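Local coordinates for protein restriction endonuclease UbaLAI (Unidentified, PDB 5O63) that cleaves double-stranded DNA as a monomeric Type IIE restriction endonuclease, its N-terminal B3 domain binding the cognate sequence, at residues R13-T18 with P67-L72; F25-V28 with N32-S35; H38-P43 with T93-L98. One frame throughout, in Å; residues are numbered along the deposited sequence.

Contact 1 (R13-T18 with P67-L72)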
loop_
_atom_site.group_PDB
_atom_site.type_symbol
_atom_site.label_atom_id
_atom_site.label_comp_id
_atom_site.label_asym_id
_atom_site.label_seq_id
_atom_site.Cartn_x
_atom_site.Cartn_y
_atom_site.Cartn_z
ATOM N N ARG A 13 -1.715 15.970 3.639
ATOM C CA ARG A 13 -2.492 17.194 3.530
ATOM C C ARG A 13 -3.778 16.963 2.692
ATOM O O ARG A 13 -4.772 17.654 2.945
ATOM C CB ARG A 13 -1.627 18.321 2.946
ATOM C CG ARG A 13 -1.629 18.331 1.435
ATOM N N SER A 14 -3.804 15.957 1.795
ATOM C CA SER A 14 -4.970 15.805 0.935
ATOM C C SER A 14 -6.102 15.218 1.768
ATOM O O SER A 14 -7.266 15.257 1.351
ATOM C CB SER A 14 -4.685 14.928 -0.306
ATOM O OG SER A 14 -4.373 13.598 0.021
ATOM N N ALA A 15 -5.761 14.644 2.932
ATOM C CA ALA A 15 -6.764 14.117 3.873
ATOM C C ALA A 15 -7.099 15.142 4.974
ATOM O O ALA A 15 -7.783 14.845 5.946
ATOM C CB ALA A 15 -6.271 12.815 4.490
ATOM N N GLY A 16 -6.563 16.328 4.819
ATOM C CA GLY A 16 -6.789 17.408 5.801
ATOM C C GLY A 16 -5.986 17.322 7.092
ATOM O O GLY A 16 -6.359 17.913 8.109
ATOM N N LYS A 17 -4.866 16.626 7.064
ATOM C CA LYS A 17 -3.971 16.522 8.220
ATOM C C LYS A 17 -2.632 17.118 7.845
ATOM O O LYS A 17 -2.448 17.499 6.700
ATOM C CB LYS A 17 -3.794 15.039 8.633
ATOM C CG LYS A 17 -5.081 14.295 9.041
ATOM C CD LYS A 17 -5.644 14.876 10.356
ATOM C CE LYS A 17 -6.705 13.959 10.967
ATOM N NZ LYS A 17 -7.363 14.633 12.141
ATOM N N THR A 18 -1.700 17.206 8.796
ATOM C CA THR A 18 -0.308 17.515 8.449
ATOM C C THR A 18 0.572 16.434 9.054
ATOM O O THR A 18 0.370 16.046 10.221
ATOM C CB THR A 18 0.142 18.950 8.947
ATOM O OG1 THR A 18 0.221 18.954 10.367
ATOM C CG2 THR A 18 -0.834 20.039 8.462
ATOM N N PRO A 67 -8.972 1.367 8.450
ATOM C CA PRO A 67 -9.351 2.507 7.613
ATOM C C PRO A 67 -8.130 2.998 6.852
ATOM O O PRO A 67 -7.013 2.919 7.380
ATOM C CB PRO A 67 -9.862 3.550 8.636
ATOM C CG PRO A 67 -9.225 3.177 9.876
ATOM C CD PRO A 67 -8.914 1.715 9.884
ATOM N N ALA A 68 -8.300 3.465 5.627
ATOM C CA ALA A 68 -7.167 3.974 4.848
ATOM C C ALA A 68 -7.698 5.037 3.941
ATOM O O ALA A 68 -8.801 4.889 3.383
ATOM C CB ALA A 68 -6.500 2.864 4.015
ATOM N N PHE A 69 -6.958 6.123 3.807
ATOM C CA PHE A 69 -7.338 7.191 2.910
ATOM C C PHE A 69 -6.881 6.851 1.507
ATOM O O PHE A 69 -5.694 6.644 1.249
ATOM C CB PHE A 69 -6.750 8.509 3.369
ATOM C CG PHE A 69 -7.183 9.658 2.549
ATOM C CD1 PHE A 69 -8.454 10.260 2.754
ATOM C CD2 PHE A 69 -6.373 10.155 1.573
ATOM C CE1 PHE A 69 -8.825 11.363 2.009
ATOM C CE2 PHE A 69 -6.748 11.277 0.836
ATOM C CZ PHE A 69 -7.999 11.870 1.045
ATOM N N ASP A 70 -7.835 6.736 0.586
ATOM C CA ASP A 70 -7.534 6.378 -0.787
ATOM C C ASP A 70 -7.201 7.611 -1.569
ATOM O O ASP A 70 -8.032 8.496 -1.773
ATOM C CB ASP A 70 -8.733 5.669 -1.430
ATOM C CG ASP A 70 -8.444 5.267 -2.825
ATOM O OD1 ASP A 70 -8.558 6.076 -3.741
ATOM O OD2 ASP A 70 -8.101 4.101 -3.021
ATOM N N SER A 71 -5.927 7.745 -1.976
ATOM C CA SER A 71 -5.485 8.950 -2.611
ATOM C C SER A 71 -6.143 9.172 -3.962
ATOM O O SER A 71 -6.369 10.291 -4.339
ATOM C CB SER A 71 -3.946 8.890 -2.771
ATOM O OG SER A 71 -3.427 10.048 -3.445
ATOM N N LEU A 72 -6.432 8.106 -4.697
ATOM C CA LEU A 72 -6.946 8.312 -6.048
ATOM C C LEU A 72 -8.371 8.926 -5.980
ATOM O O LEU A 72 -8.668 9.870 -6.720
ATOM C CB LEU A 72 -6.984 7.008 -6.844
ATOM C CG LEU A 72 -5.610 6.525 -7.317
ATOM C CD1 LEU A 72 -5.858 5.171 -8.037
ATOM C CD2 LEU A 72 -5.124 7.590 -8.252
#
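Ala15 sits with its methyl group squarely over one face of the Phe69 ring. Its CB lies 3.6 Å from the centroid of the Phe69 ring and only 5° off the ring normal. This is a CH-pi contact over the centre of the ring. The six ring carbons are therefore at nearly equal distances from the methyl. The CA–CB bond of Phe69 points toward segment 13-18, and CG, anti to the backbone N (chi1 -176°), sets the ring beneath the Ala15 methyl. Ser14 meets the outer part of the same ring. Its OG comes obliquely to Phe69 CE2, at 3.4 Å. Ser14 O is close as well, 3.5 Å from Phe69 CZ. The main polar partner of the hydroxyl is Leu11 O, in its own helix, and a weak hydrogen bond to Lys74 NZ adds to it.

A Schellman motif ends the helix at this point. Gly16, with positive phi, is its C-prime residue. Gly16 N bonds to Arg13 O at 2.9 Å, and Lys17 N is paired with Val12 O.

The wider setting is the central sheet. Helix 3-14 brings its C-terminal end against strand 62-70 through Phe69. The backbone of Phe69 bonds to Tyr123 and Phe125 of strand 121-128, and Ala68 pairs with Lys77 of strand 75-84. Tyr124 touches Ala15, and His76 packs edge-to-face with Phe69.

Contact 2 (F25-V28 with N32-S35). With nucleotides of chain D.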
loop_
_atom_site.group_PDB
_atom_site.type_symbol
_atom_site.label_atom_id
_atom_site.label_comp_id
_atom_site.label_asym_id
_atom_site.label_seq_id
_atom_site.Cartn_x
_atom_site.Cartn_y
_atom_site.Cartn_z
ATOM N N PHE A 25 5.293 1.436 3.017
ATOM C CA PHE A 25 5.478 0.130 2.393
ATOM C C PHE A 25 5.054 0.274 0.936
ATOM O O PHE A 25 3.879 0.556 0.662
ATOM C CB PHE A 25 4.644 -0.933 3.143
ATOM C CG PHE A 25 4.360 -2.181 2.337
ATOM C CD1 PHE A 25 5.366 -2.957 1.769
ATOM C CD2 PHE A 25 3.047 -2.584 2.143
ATOM C CE1 PHE A 25 5.061 -4.125 1.013
ATOM C CE2 PHE A 25 2.722 -3.731 1.410
ATOM C CZ PHE A 25 3.717 -4.520 0.824
ATOM N N ALA A 26 5.956 0.099 -0.011
ATOM C CA ALA A 26 5.640 0.203 -1.448
ATOM C C ALA A 26 6.034 -1.100 -2.103
ATOM O O ALA A 26 7.077 -1.695 -1.785
ATOM C CB ALA A 26 6.355 1.331 -2.094
ATOM N N LYS A 27 5.191 -1.528 -3.017
ATOM C CA LYS A 27 5.337 -2.858 -3.641
ATOM C C LYS A 27 5.059 -2.737 -5.136
ATOM O O LYS A 27 4.022 -2.212 -5.575
ATOM C CB LYS A 27 4.399 -3.908 -3.029
ATOM C CG LYS A 27 4.681 -5.315 -3.588
ATOM C CD LYS A 27 3.536 -6.314 -3.261
ATOM C CE LYS A 27 3.946 -7.716 -3.782
ATOM N NZ LYS A 27 2.751 -8.704 -3.701
ATOM N N VAL A 28 6.005 -3.227 -5.944
ATOM C CA VAL A 28 5.707 -3.483 -7.346
ATOM C C VAL A 28 4.951 -4.787 -7.421
ATOM O O VAL A 28 5.442 -5.845 -6.947
ATOM C CB VAL A 28 7.023 -3.600 -8.201
ATOM C CG1 VAL A 28 6.711 -3.843 -9.638
ATOM C CG2 VAL A 28 7.904 -2.323 -7.981
ATOM N N ASN A 32 -0.230 -11.841 -10.458
ATOM C CA ASN A 32 -1.418 -12.425 -9.756
ATOM C C ASN A 32 -2.118 -11.433 -8.863
ATOM O O ASN A 32 -3.332 -11.623 -8.611
ATOM C CB ASN A 32 -1.019 -13.609 -8.876
ATOM C CG ASN A 32 -2.177 -14.607 -8.723
ATOM O OD1 ASN A 32 -2.719 -15.063 -9.713
ATOM N ND2 ASN A 32 -2.549 -14.879 -7.485
ATOM N N ASP A 33 -1.415 -10.413 -8.369
ATOM C CA ASP A 33 -2.041 -9.421 -7.432
ATOM C C ASP A 33 -3.105 -8.629 -8.123
ATOM O O ASP A 33 -3.001 -8.349 -9.308
ATOM C CB ASP A 33 -0.948 -8.464 -6.952
ATOM C CG ASP A 33 0.024 -9.044 -5.941
ATOM O OD1 ASP A 33 -0.287 -9.915 -5.128
ATOM O OD2 ASP A 33 1.191 -8.468 -5.965
ATOM N N ASP A 34 -4.170 -8.212 -7.376
ATOM C CA ASP A 34 -5.150 -7.287 -7.920
ATOM C C ASP A 34 -5.904 -6.689 -6.682
ATOM O O ASP A 34 -5.441 -6.840 -5.574
ATOM C CB ASP A 34 -6.058 -7.969 -8.914
ATOM C CG ASP A 34 -6.780 -9.177 -8.316
ATOM O OD1 ASP A 34 -7.138 -9.189 -7.119
ATOM O OD2 ASP A 34 -6.843 -10.220 -9.034
ATOM N N SER A 35 -7.041 -6.038 -6.962
ATOM C CA SER A 35 -7.733 -5.257 -5.905
ATOM C C SER A 35 -8.362 -6.116 -4.820
ATOM O O SER A 35 -8.646 -5.627 -3.710
ATOM C CB SER A 35 -8.831 -4.407 -6.565
ATOM O OG SER A 35 -8.301 -3.646 -7.616
ATOM P P DC D 4 3.010 -14.393 -10.312
ATOM O OP1 DC D 4 3.757 -14.105 -11.584
ATOM O OP2 DC D 4 2.102 -13.286 -9.756
ATOM O "O5'" DC D 4 2.067 -15.647 -10.483
ATOM C "C5'" DC D 4 2.669 -16.898 -11.063
ATOM C "C4'" DC D 4 1.631 -17.975 -11.135
ATOM O "O4'" DC D 4 1.226 -18.348 -9.805
ATOM C "C3'" DC D 4 0.346 -17.510 -11.853
ATOM O "O3'" DC D 4 0.124 -18.386 -12.970
ATOM C "C2'" DC D 4 -0.759 -17.697 -10.797
ATOM C "C1'" DC D 4 -0.087 -18.737 -9.859
ATOM N N1 DC D 4 -0.617 -18.670 -8.493
ATOM C C2 DC D 4 -1.507 -19.672 -8.057
ATOM O O2 DC D 4 -1.763 -20.669 -8.804
ATOM N N3 DC D 4 -2.021 -19.572 -6.799
ATOM C C4 DC D 4 -1.727 -18.513 -6.012
ATOM N N4 DC D 4 -2.324 -18.464 -4.802
ATOM C C5 DC D 4 -0.821 -17.460 -6.444
ATOM C C6 DC D 4 -0.320 -17.565 -7.695
ATOM P P DA D 5 -1.015 -18.031 -14.065
ATOM O OP1 DA D 5 -0.693 -18.865 -15.280
ATOM O OP2 DA D 5 -1.203 -16.568 -14.197
ATOM O "O5'" DA D 5 -2.356 -18.581 -13.403
ATOM C "C5'" DA D 5 -2.474 -19.980 -13.147
ATOM C "C4'" DA D 5 -3.709 -20.267 -12.342
ATOM O "O4'" DA D 5 -3.568 -19.679 -11.048
ATOM C "C3'" DA D 5 -4.997 -19.665 -12.877
ATOM O "O3'" DA D 5 -5.639 -20.651 -13.680
ATOM C "C2'" DA D 5 -5.784 -19.333 -11.556
ATOM C "C1'" DA D 5 -4.829 -19.796 -10.456
ATOM N N9 DA D 5 -4.860 -18.942 -9.262
ATOM C C8 DA D 5 -4.142 -17.777 -9.030
ATOM N N7 DA D 5 -4.363 -17.265 -7.848
ATOM C C5 DA D 5 -5.291 -18.130 -7.279
ATOM C C6 DA D 5 -5.969 -18.130 -6.030
ATOM N N6 DA D 5 -5.793 -17.186 -5.081
ATOM N N1 DA D 5 -6.822 -19.170 -5.779
ATOM C C2 DA D 5 -6.981 -20.094 -6.715
ATOM N N3 DA D 5 -6.411 -20.221 -7.927
ATOM C C4 DA D 5 -5.542 -19.200 -8.133
#
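Lys27 reaches across to Asp33 with a straight side chain. CG leaves CB anti to the backbone N (chi1 -174°), and the chain stays extended from there to the ammonium. On the way it lies against Phe155 and Thr109 of the neighbouring strands. CD comes within 4.2 Å of Asp33 OD2. CE is nearer, 3.6 Å from Asp33 OD2. NZ ends the run in a salt bridge, 2.8 Å from Asp33 OD2. The two side chains approach from opposite directions. NZ meets OD2 on its syn side, 15° out of the carboxylate plane.

The loop carrying Asp33 follows strand 19-28 and runs along the DNA. It probably corresponds to the N-arm by which B3-like domains enter the major groove.

Both charged groups have further partners in this buried place. NZ also bonds to Leu41 O, OD2 takes Thr30 N, and OD1 takes Leu41 N. The carboxylate is thereby fixed in its rotation. Next to it, Asn32 N donates to OP2 of DC4 of chain D at 2.8 Å. Asn32 ND2 donates to N7 of DA5 of chain D at 3.0 Å, a bond to the major-groove edge of the adenine.

Contact 3 (H38-P43 with T93-L98). With nucleotides of chain C; nucleotides of chain D.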
loop_
_atom_site.group_PDB
_atom_site.type_symbol
_atom_site.label_atom_id
_atom_site.label_comp_id
_atom_site.label_asym_id
_atom_site.label_seq_id
_atom_site.Cartn_x
_atom_site.Cartn_y
_atom_site.Cartn_z
ATOM N N HIS A 38 -7.717 -11.664 -6.050
ATOM C CA HIS A 38 -6.535 -12.234 -5.452
ATOM C C HIS A 38 -5.879 -11.371 -4.383
ATOM O O HIS A 38 -5.103 -11.900 -3.567
ATOM C CB HIS A 38 -5.465 -12.469 -6.550
ATOM C CG HIS A 38 -5.899 -13.467 -7.555
ATOM N ND1 HIS A 38 -5.344 -13.503 -8.824
ATOM C CD2 HIS A 38 -6.813 -14.470 -7.507
ATOM C CE1 HIS A 38 -5.893 -14.493 -9.511
ATOM N NE2 HIS A 38 -6.786 -15.100 -8.737
ATOM N N GLY A 39 -6.211 -10.066 -4.374
ATOM C CA GLY A 39 -5.637 -9.159 -3.357
ATOM C C GLY A 39 -4.194 -8.822 -3.675
ATOM O O GLY A 39 -3.652 -9.294 -4.692
ATOM N N VAL A 40 -3.624 -8.019 -2.808
ATOM C CA VAL A 40 -2.190 -7.770 -2.898
ATOM C C VAL A 40 -1.560 -8.613 -1.806
ATOM O O VAL A 40 -1.819 -8.439 -0.613
ATOM C CB VAL A 40 -1.873 -6.281 -2.730
ATOM C CG1 VAL A 40 -0.334 -6.093 -2.566
ATOM C CG2 VAL A 40 -2.397 -5.514 -3.950
ATOM N N LEU A 41 -0.629 -9.495 -2.229
ATOM C CA LEU A 41 0.005 -10.404 -1.284
ATOM C C LEU A 41 1.049 -9.606 -0.439
ATOM O O LEU A 41 1.800 -8.809 -1.004
ATOM C CB LEU A 41 0.719 -11.568 -2.046
ATOM C CG LEU A 41 1.365 -12.580 -1.095
ATOM C CD1 LEU A 41 0.325 -13.381 -0.261
ATOM C CD2 LEU A 41 2.181 -13.563 -2.026
ATOM N N VAL A 42 0.970 -9.758 0.886
ATOM C CA VAL A 42 1.831 -8.986 1.793
ATOM C C VAL A 42 3.063 -9.829 2.090
ATOM O O VAL A 42 2.940 -10.913 2.635
ATOM C CB VAL A 42 1.124 -8.644 3.119
ATOM C CG1 VAL A 42 2.034 -7.784 3.992
ATOM C CG2 VAL A 42 -0.202 -7.867 2.818
ATOM N N PRO A 43 4.263 -9.334 1.719
ATOM C CA PRO A 43 5.490 -10.083 2.085
ATOM C C PRO A 43 5.649 -10.149 3.584
ATOM O O PRO A 43 5.233 -9.190 4.283
ATOM C CB PRO A 43 6.605 -9.240 1.492
ATOM C CG PRO A 43 6.071 -8.158 0.828
ATOM C CD PRO A 43 4.559 -8.063 1.062
ATOM N N THR A 93 -7.110 -6.598 0.611
ATOM C CA THR A 93 -8.171 -6.571 -0.393
ATOM C C THR A 93 -9.090 -5.338 -0.173
ATOM O O THR A 93 -8.882 -4.543 0.772
ATOM C CB THR A 93 -9.065 -7.846 -0.328
ATOM O OG1 THR A 93 -9.771 -7.856 0.932
ATOM C CG2 THR A 93 -8.270 -9.135 -0.422
ATOM N N ARG A 94 -10.062 -5.168 -1.082
ATOM C CA ARG A 94 -10.965 -3.984 -1.168
ATOM C C ARG A 94 -10.202 -2.723 -1.622
ATOM O O ARG A 94 -10.643 -1.609 -1.413
ATOM C CB ARG A 94 -11.728 -3.729 0.197
ATOM C CG ARG A 94 -12.364 -4.998 0.801
ATOM C CD ARG A 94 -13.213 -4.608 2.007
ATOM N NE ARG A 94 -14.272 -3.673 1.616
ATOM C CZ ARG A 94 -14.918 -2.922 2.527
ATOM N NH1 ARG A 94 -14.677 -3.115 3.813
ATOM N NH2 ARG A 94 -15.812 -2.038 2.129
ATOM N N MET A 95 -9.063 -2.892 -2.327
ATOM C CA MET A 95 -8.413 -1.745 -2.909
ATOM C C MET A 95 -9.073 -1.192 -4.171
ATOM O O MET A 95 -10.008 -1.776 -4.775
ATOM C CB MET A 95 -6.948 -2.103 -3.214
ATOM C CG MET A 95 -6.223 -2.297 -1.941
ATOM S SD MET A 95 -4.586 -3.012 -2.226
ATOM C CE MET A 95 -5.208 -4.671 -2.512
ATOM N N HIS A 96 -8.612 0.026 -4.492
ATOM C CA HIS A 96 -9.023 0.724 -5.716
ATOM C C HIS A 96 -8.977 -0.172 -6.988
ATOM O O HIS A 96 -8.043 -0.955 -7.197
ATOM C CB HIS A 96 -8.136 1.962 -5.898
ATOM C CG HIS A 96 -8.686 2.945 -6.864
ATOM N ND1 HIS A 96 -8.714 2.714 -8.225
ATOM C CD2 HIS A 96 -9.255 4.165 -6.662
ATOM C CE1 HIS A 96 -9.243 3.775 -8.822
ATOM N NE2 HIS A 96 -9.569 4.675 -7.895
ATOM N N GLY A 97 -10.052 -0.128 -7.754
ATOM C CA GLY A 97 -10.174 -0.989 -8.935
ATOM C C GLY A 97 -9.157 -0.741 -10.039
ATOM O O GLY A 97 -9.032 -1.594 -10.947
ATOM N N LEU A 98 -8.390 0.340 -9.962
ATOM C CA LEU A 98 -7.327 0.550 -10.955
ATOM C C LEU A 98 -6.455 -0.703 -10.981
ATOM O O LEU A 98 -5.945 -1.093 -12.032
ATOM C CB LEU A 98 -6.464 1.786 -10.630
ATOM C CG LEU A 98 -5.326 2.039 -11.643
ATOM C CD1 LEU A 98 -5.812 2.026 -13.114
ATOM C CD2 LEU A 98 -4.656 3.369 -11.342
ATOM P P DC C 2 -14.874 -4.438 -2.205
ATOM O OP1 DC C 2 -15.305 -3.740 -0.948
ATOM O OP2 DC C 2 -13.798 -3.837 -3.073
ATOM O "O5'" DC C 2 -14.522 -5.914 -1.813
ATOM C "C5'" DC C 2 -15.355 -6.667 -0.917
ATOM C "C4'" DC C 2 -15.042 -8.144 -1.000
ATOM O "O4'" DC C 2 -15.221 -8.637 -2.336
ATOM C "C3'" DC C 2 -13.608 -8.485 -0.619
ATOM O "O3'" DC C 2 -13.669 -8.967 0.761
ATOM C "C2'" DC C 2 -13.217 -9.581 -1.648
ATOM C "C1'" DC C 2 -14.583 -9.871 -2.338
ATOM N N1 DC C 2 -14.482 -10.348 -3.752
ATOM C C2 DC C 2 -15.258 -11.496 -4.082
ATOM O O2 DC C 2 -15.921 -12.032 -3.208
ATOM N N3 DC C 2 -15.160 -11.996 -5.305
ATOM C C4 DC C 2 -14.471 -11.321 -6.247
ATOM N N4 DC C 2 -14.425 -11.873 -7.484
ATOM C C5 DC C 2 -13.702 -10.135 -5.958
ATOM C C6 DC C 2 -13.753 -9.667 -4.698
ATOM P P DG D 6 -6.880 -20.326 -14.646
ATOM O OP1 DG D 6 -6.867 -21.425 -15.641
ATOM O OP2 DG D 6 -6.909 -18.901 -15.042
ATOM O "O5'" DG D 6 -8.141 -20.519 -13.660
ATOM C "C5'" DG D 6 -8.488 -21.771 -13.152
ATOM C "C4'" DG D 6 -9.721 -21.631 -12.274
ATOM O "O4'" DG D 6 -9.294 -21.017 -11.014
ATOM C "C3'" DG D 6 -10.807 -20.709 -12.843
ATOM O "O3'" DG D 6 -12.053 -21.228 -12.475
ATOM C "C2'" DG D 6 -10.611 -19.431 -11.988
ATOM C "C1'" DG D 6 -10.213 -20.055 -10.663
ATOM N N9 DG D 6 -9.626 -19.087 -9.776
ATOM C C8 DG D 6 -8.771 -18.027 -10.095
ATOM N N7 DG D 6 -8.501 -17.251 -9.053
ATOM C C5 DG D 6 -9.224 -17.832 -8.001
ATOM C C6 DG D 6 -9.394 -17.397 -6.670
ATOM O O6 DG D 6 -8.879 -16.382 -6.105
ATOM N N1 DG D 6 -10.219 -18.232 -5.934
ATOM C C2 DG D 6 -10.827 -19.376 -6.446
ATOM N N2 DG D 6 -11.582 -20.070 -5.595
ATOM N N3 DG D 6 -10.709 -19.779 -7.721
ATOM C C4 DG D 6 -9.924 -18.960 -8.440
ATOM P P DA D 5 -1.015 -18.031 -14.065
ATOM O OP1 DA D 5 -0.693 -18.865 -15.280
ATOM O OP2 DA D 5 -1.203 -16.568 -14.197
ATOM O "O5'" DA D 5 -2.356 -18.581 -13.403
ATOM C "C5'" DA D 5 -2.474 -19.980 -13.147
ATOM C "C4'" DA D 5 -3.709 -20.267 -12.342
ATOM O "O4'" DA D 5 -3.568 -19.679 -11.048
ATOM C "C3'" DA D 5 -4.997 -19.665 -12.877
ATOM O "O3'" DA D 5 -5.639 -20.651 -13.680
ATOM C "C2'" DA D 5 -5.784 -19.333 -11.556
ATOM C "C1'" DA D 5 -4.829 -19.796 -10.456
ATOM N N9 DA D 5 -4.860 -18.942 -9.262
ATOM C C8 DA D 5 -4.142 -17.777 -9.030
ATOM N N7 DA D 5 -4.363 -17.265 -7.848
ATOM C C5 DA D 5 -5.291 -18.130 -7.279
ATOM C C6 DA D 5 -5.969 -18.130 -6.030
ATOM N N6 DA D 5 -5.793 -17.186 -5.081
ATOM N N1 DA D 5 -6.822 -19.170 -5.779
ATOM C C2 DA D 5 -6.981 -20.094 -6.715
ATOM N N3 DA D 5 -6.411 -20.221 -7.927
ATOM C C4 DA D 5 -5.542 -19.200 -8.133
#
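Met95 is bent at its last torsion (chi3 -77°), which turns CE onto Val40. CG2 of Val40 stands anti to the carbonyl carbon and takes this methyl. Val40 CG2 and Met95 CE are 3.3 Å apart, tighter than usual for two carbons. Met95 is an engineered residue, a leucine in the native protein. The two side chains cross at about a right angle. Beside them, Thr93 CG2 rests 3.9 Å from Gly39 CA. A CB on Gly39 would lie 3.0 Å from Thr93 CG2, too close for two carbons. Thr93 OG1 itself bonds to a DNA phosphate.

Each segment also grips the DNA. His38 NE2 donates to N7 of DG6 of chain D at 2.8 Å, nearly straight at 166°. One face of the ring lies under N7 of DA5 of chain D, offset toward the rim. Asn32 O holds ND1, so acceptors at both ring nitrogens would probably favour the doubly protonated form. An alanine at His38 is likely to leave N7 of that guanine and Asn32 O without their mate. Arg94 NE reaches OP1 of DC2 of chain C at 2.8 Å, and that oxygen sits at the guanidinium edge, in its plane.

Here His38 reads a guanine edge while Arg94 and Thr93 hold phosphates, which fits the DNA-binding face of a B3 domain, whose loops and strand ends embrace the major groove.

How the contacts relate
Contacts 2 and 3 lie with centres about 6 Å apart. Contact 1 stands about 19 Å from contact 2 and 18 Å from contact 3, between centres. All three reach the same mixed sheet. Along the chain contact 2 closes before contact 3 opens. Both segments of contact 2 fall between those of contact 1, while contacts 1 and 3 alternate. Contacts 2 and 3 join through Ser35 OG and His96 O, a probable hydrogen bond. Leu72 of contact 1 packs on His96 and Leu98 of contact 3. Contacts 2 and 3 also carry DNA-binding residues: Asn32, His38, Thr93 and Arg94. Contact 1 joins helix 3-14 to strand 62-70, its nearest atom about 10 Å from the DNA.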